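PDB 5IM3: ribonucleoside-diphosphate reductase from Pseudomonas aeruginosa, which probably reduces ribonucleoside diphosphates to the deoxyribonucleotides needed for DNA synthesis, under allosteric control by bound nucleotides such as dATP. Local coordinates for residues 833-838 against 844-849; 669-674 against 809-814; 273-278 against 330-335. One frame throughout, in Å; residues are numbered along the deposited sequence.

How the contacts relate
Contact 3 comes first along the chain, followed by contact 2 and then contact 1, each closing before the next opens. Contacts 1 and 2 are neighbours within the barrel domain, their centres about 12 Å apart. Helix 842-847, part of contact 1, lies against both helix 807-815 and the end of helix 665-672, the two partners of contact 2. Tyr-848 and Asp-812 join them directly through a probable hydrogen bond. Contact 3 belongs to another region: it sets residues 273-278 against a loop of the all-alpha domain, its centre about 43 Å from contact 2 and 51 Å from contact 1. Two separate helical parts of this large subunit are therefore represented, both away from the bound dATP.

Contact 1 of 3, residues 833-838 against 844-849; sequences SVQQIE and LKDLYA
Gln-835 and Lys-845, with CA atoms 5.5 Å apart, mark the closest backbone approach between the irregular loop 833-838 and the last turn of helix 842-847. The loop joins two helices, 821-829 and 842-847, in the barrel-domain region, and folds against the end of the helix it leads into. Tyr-848 is the first residue to leave helical geometry, and Ala-849 N bonds to Asp-846 O. Gln-835, bent at chi2 (60°), grips the helix end: NE2 donates to Lys-845 O at 3.0 Å, from above the carbonyl plane. Beside it, water 1 accepts from Val-834 N and donates to Tyr-848 O, bridging the two backbones. Val-834 suits the buried side of the loop, its CG2 lying 3.8 Å from Tyr-848 CB, while the tyrosine ring leads away to stack on Tyr-670 and bond through OH to Asp-812. Lysine has the length to cross the gap in the other direction. The methylenes of Lys-845 pass Val-834 O, with CG at 3.6 Å, and the chain bends at chi4 (68°), bringing NZ, also bonded to Ile-840 O, within 2.6 Å of Ile-837 O.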
loop_
_atom_site.group_PDB
_atom_site.type_symbol
_atom_site.label_atom_id
_atom_site.label_comp_id
_atom_site.label_asym_id
_atom_site.label_seq_id
_atom_site.Cartn_x
_atom_site.Cartn_y
_atom_site.Cartn_z
ATOM N N SER A 833 -1.139 21.054 -24.263
ATOM C CA SER A 833 -2.427 20.411 -24.491
ATOM C C SER A 833 -3.498 21.469 -24.732
ATOM O O SER A 833 -3.679 22.377 -23.915
ATOM C CB SER A 833 -2.802 19.533 -23.301
ATOM O OG SER A 833 -4.057 18.911 -23.509
ATOM N N VAL A 834 -4.200 21.358 -25.865
ATOM C CA VAL A 834 -5.324 22.245 -26.159
ATOM C C VAL A 834 -6.624 21.731 -25.567
ATOM O O VAL A 834 -7.635 22.451 -25.591
ATOM C CB VAL A 834 -5.507 22.450 -27.676
ATOM C CG1 VAL A 834 -4.314 23.196 -28.251
ATOM C CG2 VAL A 834 -5.711 21.110 -28.389
ATOM N N GLN A 835 -6.639 20.508 -25.047
ATOM C CA GLN A 835 -7.775 20.053 -24.268
ATOM C C GLN A 835 -7.985 20.979 -23.073
ATOM O O GLN A 835 -7.068 21.665 -22.613
ATOM C CB GLN A 835 -7.560 18.614 -23.792
ATOM C CG GLN A 835 -8.379 17.571 -24.547
ATOM C CD GLN A 835 -8.071 17.532 -26.031
ATOM O OE1 GLN A 835 -6.921 17.677 -26.444
ATOM N NE2 GLN A 835 -9.106 17.345 -26.843
ATOM N N GLN A 836 -9.222 21.005 -22.586
ATOM C CA GLN A 836 -9.586 21.735 -21.371
ATOM C C GLN A 836 -9.028 23.159 -21.362
ATOM O O GLN A 836 -8.602 23.676 -20.326
ATOM C CB GLN A 836 -9.152 20.964 -20.117
ATOM C CG GLN A 836 -7.653 20.903 -19.852
ATOM C CD GLN A 836 -7.334 20.196 -18.546
ATOM O OE1 GLN A 836 -8.228 19.916 -17.746
ATOM N NE2 GLN A 836 -6.055 19.903 -18.323
ATOM N N ILE A 837 -9.042 23.814 -22.519
ATOM C CA ILE A 837 -9.003 25.272 -22.579
ATOM C C ILE A 837 -10.232 25.707 -23.371
ATOM O O ILE A 837 -10.390 25.340 -24.542
ATOM C CB ILE A 837 -7.695 25.822 -23.169
ATOM C CG1 ILE A 837 -7.700 25.805 -24.688
ATOM C CG2 ILE A 837 -6.483 25.047 -22.636
ATOM C CD1 ILE A 837 -6.337 26.185 -25.246
ATOM N N GLU A 838 -11.103 26.463 -22.709
ATOM C CA GLU A 838 -12.458 26.703 -23.201
ATOM C C GLU A 838 -12.472 27.393 -24.561
ATOM O O GLU A 838 -13.306 27.074 -25.415
ATOM C CB GLU A 838 -13.239 27.534 -22.176
ATOM C CG GLU A 838 -12.710 28.963 -21.959
ATOM C CD GLU A 838 -11.270 29.002 -21.470
ATOM O OE1 GLU A 838 -10.898 28.128 -20.656
ATOM O OE2 GLU A 838 -10.501 29.879 -21.920
ATOM N N LEU A 844 -10.742 21.865 -33.102
ATOM C CA LEU A 844 -9.302 22.006 -32.916
ATOM C C LEU A 844 -8.799 21.220 -31.714
ATOM O O LEU A 844 -7.650 20.771 -31.715
ATOM C CB LEU A 844 -8.928 23.483 -32.772
ATOM C CG LEU A 844 -8.475 24.188 -34.054
ATOM C CD1 LEU A 844 -9.408 23.879 -35.216
ATOM C CD2 LEU A 844 -8.386 25.696 -33.830
ATOM N N LYS A 845 -9.628 21.049 -30.681
ATOM C CA LYS A 845 -9.242 20.178 -29.576
ATOM C C LYS A 845 -8.983 18.761 -30.071
ATOM O O LYS A 845 -8.075 18.078 -29.582
ATOM C CB LYS A 845 -10.324 20.178 -28.495
ATOM C CG LYS A 845 -10.389 21.447 -27.655
ATOM C CD LYS A 845 -11.324 21.262 -26.468
ATOM C CE LYS A 845 -11.205 22.401 -25.475
ATOM N NZ LYS A 845 -11.710 23.680 -26.036
ATOM N N ASP A 846 -9.769 18.304 -31.050
ATOM C CA ASP A 846 -9.582 16.970 -31.610
ATOM C C ASP A 846 -8.400 16.929 -32.571
ATOM O O ASP A 846 -7.600 15.986 -32.541
ATOM C CB ASP A 846 -10.858 16.521 -32.324
ATOM C CG ASP A 846 -12.048 16.434 -31.389
ATOM O OD1 ASP A 846 -11.835 16.177 -30.185
ATOM O OD2 ASP A 846 -13.194 16.620 -31.855
ATOM N N LEU A 847 -8.273 17.946 -33.427
ATOM C CA LEU A 847 -7.225 17.937 -34.442
ATOM C C LEU A 847 -5.839 18.023 -33.822
ATOM O O LEU A 847 -4.881 17.475 -34.378
ATOM C CB LEU A 847 -7.437 19.092 -35.421
ATOM C CG LEU A 847 -6.349 19.278 -36.483
ATOM C CD1 LEU A 847 -6.251 18.056 -37.377
ATOM C CD2 LEU A 847 -6.630 20.531 -37.299
ATOM N N TYR A 848 -5.706 18.704 -32.688
ATOM C CA TYR A 848 -4.427 18.862 -32.015
ATOM C C TYR A 848 -4.370 18.070 -30.716
ATOM O O TYR A 848 -3.652 18.428 -29.783
ATOM C CB TYR A 848 -4.128 20.340 -31.799
ATOM C CG TYR A 848 -3.820 20.983 -33.124
ATOM C CD1 TYR A 848 -2.541 20.957 -33.639
ATOM C CD2 TYR A 848 -4.819 21.554 -33.888
ATOM C CE1 TYR A 848 -2.255 21.513 -34.860
ATOM C CE2 TYR A 848 -4.543 22.112 -35.109
ATOM C CZ TYR A 848 -3.260 22.088 -35.595
ATOM O OH TYR A 848 -2.974 22.647 -36.819
ATOM N N ALA A 849 -5.105 16.965 -30.672
ATOM C CA ALA A 849 -4.921 16.009 -29.603
ATOM C C ALA A 849 -3.508 15.453 -29.675
ATOM O O ALA A 849 -2.947 15.266 -30.755
ATOM C CB ALA A 849 -5.946 14.886 -29.709
HETATM O O HOH W 1 -3.976 18.731 -26.845
#

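Contact 2 of 3, residues 669-674 against 809-814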
loop_
_atom_site.group_PDB
_atom_site.type_symbol
_atom_site.label_atom_id
_atom_site.label_comp_id
_atom_site.label_asym_id
_atom_site.label_seq_id
_atom_site.Cartn_x
_atom_site.Cartn_y
_atom_site.Cartn_z
ATOM N N LEU A 669 -1.824 15.244 -41.879
ATOM C CA LEU A 669 -3.180 15.286 -41.340
ATOM C C LEU A 669 -3.600 16.717 -41.025
ATOM O O LEU A 669 -4.728 17.121 -41.328
ATOM C CB LEU A 669 -3.279 14.418 -40.083
ATOM C CG LEU A 669 -3.175 12.901 -40.235
ATOM C CD1 LEU A 669 -3.162 12.243 -38.864
ATOM C CD2 LEU A 669 -4.312 12.344 -41.073
ATOM N N TYR A 670 -2.707 17.496 -40.409
ATOM C CA TYR A 670 -3.016 18.891 -40.116
ATOM C C TYR A 670 -3.444 19.634 -41.374
ATOM O O TYR A 670 -4.440 20.367 -41.371
ATOM C CB TYR A 670 -1.802 19.583 -39.487
ATOM C CG TYR A 670 -1.415 19.100 -38.103
ATOM C CD1 TYR A 670 -2.362 18.579 -37.226
ATOM C CD2 TYR A 670 -0.098 19.179 -37.669
ATOM C CE1 TYR A 670 -2.004 18.145 -35.961
ATOM C CE2 TYR A 670 0.270 18.747 -36.408
ATOM C CZ TYR A 670 -0.686 18.233 -35.557
ATOM O OH TYR A 670 -0.323 17.806 -34.301
ATOM N N LEU A 671 -2.693 19.462 -42.466
ATOM C CA LEU A 671 -2.991 20.192 -43.693
ATOM C C LEU A 671 -4.353 19.835 -44.264
ATOM O O LEU A 671 -4.921 20.626 -45.022
ATOM C CB LEU A 671 -1.906 19.926 -44.737
ATOM C CG LEU A 671 -0.520 20.485 -44.413
ATOM C CD1 LEU A 671 0.477 20.115 -45.500
ATOM C CD2 LEU A 671 -0.575 21.998 -44.235
ATOM N N GLN A 672 -4.884 18.664 -43.928
ATOM C CA GLN A 672 -6.228 18.272 -44.320
ATOM C C GLN A 672 -7.245 18.515 -43.213
ATOM O O GLN A 672 -8.437 18.264 -43.414
ATOM C CB GLN A 672 -6.239 16.796 -44.732
ATOM C CG GLN A 672 -5.222 16.455 -45.817
ATOM C CD GLN A 672 -5.134 14.968 -46.089
ATOM O OE1 GLN A 672 -5.928 14.419 -46.850
ATOM N NE2 GLN A 672 -4.162 14.307 -45.465
ATOM N N HIS A 673 -6.801 19.012 -42.056
ATOM C CA HIS A 673 -7.670 19.233 -40.901
ATOM C C HIS A 673 -8.361 17.941 -40.479
ATOM O O HIS A 673 -9.533 17.935 -40.094
ATOM C CB HIS A 673 -8.692 20.335 -41.184
ATOM C CG HIS A 673 -8.072 21.674 -41.437
ATOM N ND1 HIS A 673 -7.675 22.084 -42.691
ATOM C CD2 HIS A 673 -7.770 22.690 -40.595
ATOM C CE1 HIS A 673 -7.162 23.299 -42.612
ATOM N NE2 HIS A 673 -7.207 23.689 -41.350
ATOM N N ILE A 674 -7.627 16.838 -40.552
ATOM C CA ILE A 674 -8.113 15.531 -40.120
ATOM C C ILE A 674 -7.514 15.243 -38.747
ATOM O O ILE A 674 -6.280 15.219 -38.620
ATOM C CB ILE A 674 -7.736 14.422 -41.114
ATOM C CG1 ILE A 674 -8.306 14.721 -42.503
ATOM C CG2 ILE A 674 -8.241 13.073 -40.605
ATOM C CD1 ILE A 674 -7.892 13.703 -43.558
ATOM N N LEU A 809 -0.583 24.338 -35.174
ATOM C CA LEU A 809 -1.557 24.768 -34.175
ATOM C C LEU A 809 -1.692 26.284 -34.161
ATOM O O LEU A 809 -2.806 26.823 -34.172
ATOM C CB LEU A 809 -1.151 24.255 -32.793
ATOM C CG LEU A 809 -1.968 24.807 -31.618
ATOM C CD1 LEU A 809 -3.443 24.493 -31.792
ATOM C CD2 LEU A 809 -1.448 24.248 -30.306
ATOM N N VAL A 810 -0.560 26.990 -34.127
ATOM C CA VAL A 810 -0.598 28.450 -34.103
ATOM C C VAL A 810 -1.244 28.987 -35.374
ATOM O O VAL A 810 -1.972 29.984 -35.341
ATOM C CB VAL A 810 0.817 29.028 -33.891
ATOM C CG1 VAL A 810 1.837 28.351 -34.779
ATOM C CG2 VAL A 810 0.829 30.528 -34.158
ATOM N N ARG A 811 -0.994 28.336 -36.510
ATOM C CA ARG A 811 -1.573 28.804 -37.766
ATOM C C ARG A 811 -3.094 28.700 -37.742
ATOM O O ARG A 811 -3.792 29.602 -38.221
ATOM C CB ARG A 811 -0.993 28.007 -38.936
ATOM C CG ARG A 811 -1.358 28.552 -40.308
ATOM C CD ARG A 811 -0.480 27.954 -41.395
ATOM N NE ARG A 811 -0.661 26.508 -41.529
ATOM C CZ ARG A 811 -1.565 25.933 -42.318
ATOM N NH1 ARG A 811 -2.387 26.670 -43.053
ATOM N NH2 ARG A 811 -1.651 24.610 -42.370
ATOM N N ASP A 812 -3.628 27.615 -37.177
ATOM C CA ASP A 812 -5.078 27.469 -37.084
ATOM C C ASP A 812 -5.666 28.439 -36.068
ATOM O O ASP A 812 -6.754 28.982 -36.282
ATOM C CB ASP A 812 -5.446 26.029 -36.719
ATOM C CG ASP A 812 -5.500 25.109 -37.926
ATOM O OD1 ASP A 812 -5.865 25.578 -39.024
ATOM O OD2 ASP A 812 -5.185 23.910 -37.773
ATOM N N LEU A 813 -4.967 28.664 -34.952
ATOM C CA LEU A 813 -5.450 29.607 -33.949
ATOM C C LEU A 813 -5.487 31.031 -34.476
ATOM O O LEU A 813 -6.269 31.845 -33.971
ATOM C CB LEU A 813 -4.580 29.542 -32.693
ATOM C CG LEU A 813 -4.631 28.225 -31.912
ATOM C CD1 LEU A 813 -3.606 28.221 -30.784
ATOM C CD2 LEU A 813 -6.033 27.982 -31.366
ATOM N N LYS A 814 -4.667 31.354 -35.478
ATOM C CA LYS A 814 -4.744 32.673 -36.094
ATOM C C LYS A 814 -6.037 32.829 -36.883
ATOM O O LYS A 814 -6.725 33.850 -36.771
ATOM C CB LYS A 814 -3.537 32.899 -37.000
ATOM C CG LYS A 814 -2.235 33.081 -36.258
ATOM C CD LYS A 814 -1.103 33.270 -37.240
ATOM C CE LYS A 814 0.142 33.792 -36.565
ATOM N NZ LYS A 814 1.142 34.226 -37.574
#
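Leu-671 meets Arg-811 near the end of helix 665-672, its methyl CD2 lying 3.4 Å from guanidinium atom NH2. The two side chains cross at about a right angle. Arg-811 sets out from helix 807-815 with CG anti to its own nitrogen, and a bend at chi3 (64°) turns the guanidinium back toward the leucine. Leucine suits this partly exposed position because its branched end can pack against the arginine here and also against Ile-613. His-673 is the first residue to leave helical geometry. It takes a positive phi, and two backbone bonds reach back into the last turn, His-673 N to Tyr-670 O at 2.8 Å and Ile-674 N to Leu-669 O at 3.0 Å; together they make a Schellman motif, the classic way of ending an alpha helix. Glycine is the commonest residue at such a site, but here the histidine supplies a side chain that reaches the neighbouring helix, while Tyr-670 O lies over one face of its ring, toward the rim. His-673 NE2 donates to Asp-812 OD1 at 3.3 Å, a rather long and bent bond with an N-H...O angle of 141°. The carboxylate oxygen stays near the ring plane and is approached on its syn side, although ring and carboxylate planes are turned 42° apart. Asp-812 suits the interhelical position because its other oxygen, OD2, accepts from Tyr-848 OH, dividing the buried carboxylate between two donors. Leu-847 of helix 842-847 packs on both His-673 and Asp-812. Arg-811 NH2 lies 5.7 Å from His-673 NE2, where its positive charge may partly offset the carboxylate's tendency to favour a protonated imidazole.

Contact 3 of 3, residues 273-278 against 330-335; sequences AKLKEF and LAIEEK
Ile-332 pushes its CG2 methyl into the notch between Leu-275 and Phe-278, and Ile-332 buries more surface here than any other residue. One wall of the notch is the tip of Leu-275, whose CD2 lies 3.5 Å from CG2 in a snug methyl-to-methyl meeting. The other wall is the rim of the phenylalanine: Phe-278 CE1 stands 3.9 Å from the same methyl, which lies near the ring plane, so the isoleucine meets the edge of the ring.

The notch owes its shape to the 3-10 segment 273-277. With about three residues per turn, this helix brings positions 275 and 278 to the same side, and Phe-278 N closes the turn on Leu-275 O at 3.3 Å. Flexible leucine and broad phenylalanine make unequal walls, both also covered by Met-328. Beta-branched isoleucine suits the facing position because its extra methyl gives a compact bump close to the backbone. With chi1 at 55°, CG1 takes the crowded position between nitrogen and carbonyl carbon, while CG2 stands beside the nitrogen and enters the notch; Ile-640 of helix 620-640 packs on the same side chain.

At the far end of the ring, Phe-278 CZ comes 3.9 Å from Ala-331 O and 4.4 Å from Ala-331 CB. The small alanine side chain lets the ring tip come near its backbone. Arg-337 makes a cation-pi contact with the ring and a salt bridge with Glu-277.

The loop that carries the bump is shaped by a type I beta turn from Ala-331 to Glu-334, closed by Glu-334 N on Ala-331 O at 3.2 Å. The arrangement is apolar packing of a 3-10 turn against the tight loop linking helices 319-330 and 337-349 of the all-alpha domain.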
loop_
_atom_site.group_PDB
_atom_site.type_symbol
_atom_site.label_atom_id
_atom_site.label_comp_id
_atom_site.label_asym_id
_atom_site.label_seq_id
_atom_site.Cartn_x
_atom_site.Cartn_y
_atom_site.Cartn_z
ATOM N N ALA A 273 37.742 10.541 -54.107
ATOM C CA ALA A 273 38.371 11.147 -55.275
ATOM C C ALA A 273 37.607 10.867 -56.563
ATOM O O ALA A 273 37.744 11.630 -57.526
ATOM C CB ALA A 273 39.812 10.650 -55.411
ATOM N N LYS A 274 36.812 9.793 -56.608
ATOM C CA LYS A 274 36.018 9.512 -57.801
ATOM C C LYS A 274 35.083 10.664 -58.146
ATOM O O LYS A 274 34.692 10.812 -59.308
ATOM C CB LYS A 274 35.206 8.231 -57.610
ATOM C CG LYS A 274 36.013 6.954 -57.696
ATOM C CD LYS A 274 35.101 5.745 -57.825
ATOM C CE LYS A 274 35.876 4.443 -57.697
ATOM N NZ LYS A 274 36.909 4.300 -58.762
ATOM N N LEU A 275 34.695 11.478 -57.159
ATOM C CA LEU A 275 33.794 12.591 -57.436
ATOM C C LEU A 275 34.417 13.619 -58.372
ATOM O O LEU A 275 33.690 14.427 -58.957
ATOM C CB LEU A 275 33.360 13.264 -56.128
ATOM C CG LEU A 275 32.535 12.425 -55.143
ATOM C CD1 LEU A 275 31.774 13.321 -54.167
ATOM C CD2 LEU A 275 31.564 11.490 -55.856
ATOM N N LYS A 276 35.742 13.609 -58.531
ATOM C CA LYS A 276 36.378 14.458 -59.531
ATOM C C LYS A 276 36.058 14.015 -60.952
ATOM O O LYS A 276 36.260 14.795 -61.889
ATOM C CB LYS A 276 37.892 14.469 -59.334
ATOM C CG LYS A 276 38.345 15.193 -58.086
ATOM C CD LYS A 276 39.850 15.105 -57.922
ATOM C CE LYS A 276 40.312 15.888 -56.709
ATOM N NZ LYS A 276 41.769 15.729 -56.457
ATOM N N GLU A 277 35.576 12.788 -61.136
ATOM C CA GLU A 277 35.187 12.315 -62.460
ATOM C C GLU A 277 33.866 12.908 -62.934
ATOM O O GLU A 277 33.462 12.643 -64.071
ATOM C CB GLU A 277 35.100 10.785 -62.465
ATOM C CG GLU A 277 36.415 10.083 -62.129
ATOM C CD GLU A 277 36.257 8.580 -61.966
ATOM O OE1 GLU A 277 35.103 8.096 -61.968
ATOM O OE2 GLU A 277 37.285 7.883 -61.830
ATOM N N PHE A 278 33.183 13.683 -62.095
ATOM C CA PHE A 278 31.961 14.356 -62.495
ATOM C C PHE A 278 32.287 15.650 -63.230
ATOM O O PHE A 278 33.389 16.196 -63.126
ATOM C CB PHE A 278 31.086 14.672 -61.281
ATOM C CG PHE A 278 30.316 13.496 -60.754
ATOM C CD1 PHE A 278 30.895 12.619 -59.850
ATOM C CD2 PHE A 278 29.003 13.278 -61.143
ATOM C CE1 PHE A 278 30.184 11.541 -59.354
ATOM C CE2 PHE A 278 28.287 12.201 -60.648
ATOM C CZ PHE A 278 28.878 11.333 -59.753
ATOM N N LEU A 330 25.784 8.855 -54.603
ATOM C CA LEU A 330 24.808 7.850 -54.994
ATOM C C LEU A 330 24.781 7.592 -56.494
ATOM O O LEU A 330 24.132 6.630 -56.921
ATOM C CB LEU A 330 23.412 8.273 -54.522
ATOM C CG LEU A 330 23.200 8.261 -53.003
ATOM C CD1 LEU A 330 21.825 8.813 -52.657
ATOM C CD2 LEU A 330 23.373 6.853 -52.437
ATOM N N ALA A 331 25.472 8.407 -57.295
ATOM C CA ALA A 331 25.460 8.269 -58.746
ATOM C C ALA A 331 26.833 7.965 -59.339
ATOM O O ALA A 331 26.997 8.065 -60.563
ATOM C CB ALA A 331 24.895 9.542 -59.386
ATOM N N ILE A 332 27.822 7.590 -58.524
ATOM C CA ILE A 332 29.166 7.353 -59.042
ATOM C C ILE A 332 29.239 6.175 -60.003
ATOM O O ILE A 332 30.286 5.965 -60.620
ATOM C CB ILE A 332 30.185 7.119 -57.903
ATOM C CG1 ILE A 332 29.723 5.987 -56.986
ATOM C CG2 ILE A 332 30.410 8.385 -57.110
ATOM C CD1 ILE A 332 30.797 5.518 -56.025
ATOM N N GLU A 333 28.171 5.391 -60.138
ATOM C CA GLU A 333 28.175 4.245 -61.041
ATOM C C GLU A 333 27.040 4.294 -62.054
ATOM O O GLU A 333 26.834 3.319 -62.786
ATOM C CB GLU A 333 28.112 2.938 -60.243
ATOM C CG GLU A 333 29.356 2.688 -59.408
ATOM C CD GLU A 333 29.367 1.318 -58.764
ATOM O OE1 GLU A 333 28.683 0.409 -59.282
ATOM O OE2 GLU A 333 30.061 1.153 -57.736
ATOM N N GLU A 334 26.306 5.401 -62.121
ATOM C CA GLU A 334 25.291 5.573 -63.148
ATOM C C GLU A 334 25.940 5.805 -64.507
ATOM O O GLU A 334 27.056 6.321 -64.609
ATOM C CB GLU A 334 24.384 6.753 -62.798
ATOM C CG GLU A 334 23.495 6.529 -61.585
ATOM C CD GLU A 334 22.207 5.814 -61.937
ATOM O OE1 GLU A 334 22.075 5.353 -63.089
ATOM O OE2 GLU A 334 21.319 5.724 -61.065
ATOM N N LYS A 335 25.225 5.415 -65.565
ATOM C CA LYS A 335 25.698 5.692 -66.918
ATOM C C LYS A 335 25.739 7.191 -67.185
ATOM O O LYS A 335 26.720 7.712 -67.728
ATOM C CB LYS A 335 24.803 4.993 -67.942
ATOM C CG LYS A 335 24.744 3.482 -67.797
ATOM C CD LYS A 335 23.814 2.868 -68.835
ATOM C CE LYS A 335 23.695 1.363 -68.655
ATOM N NZ LYS A 335 24.999 0.675 -68.857
#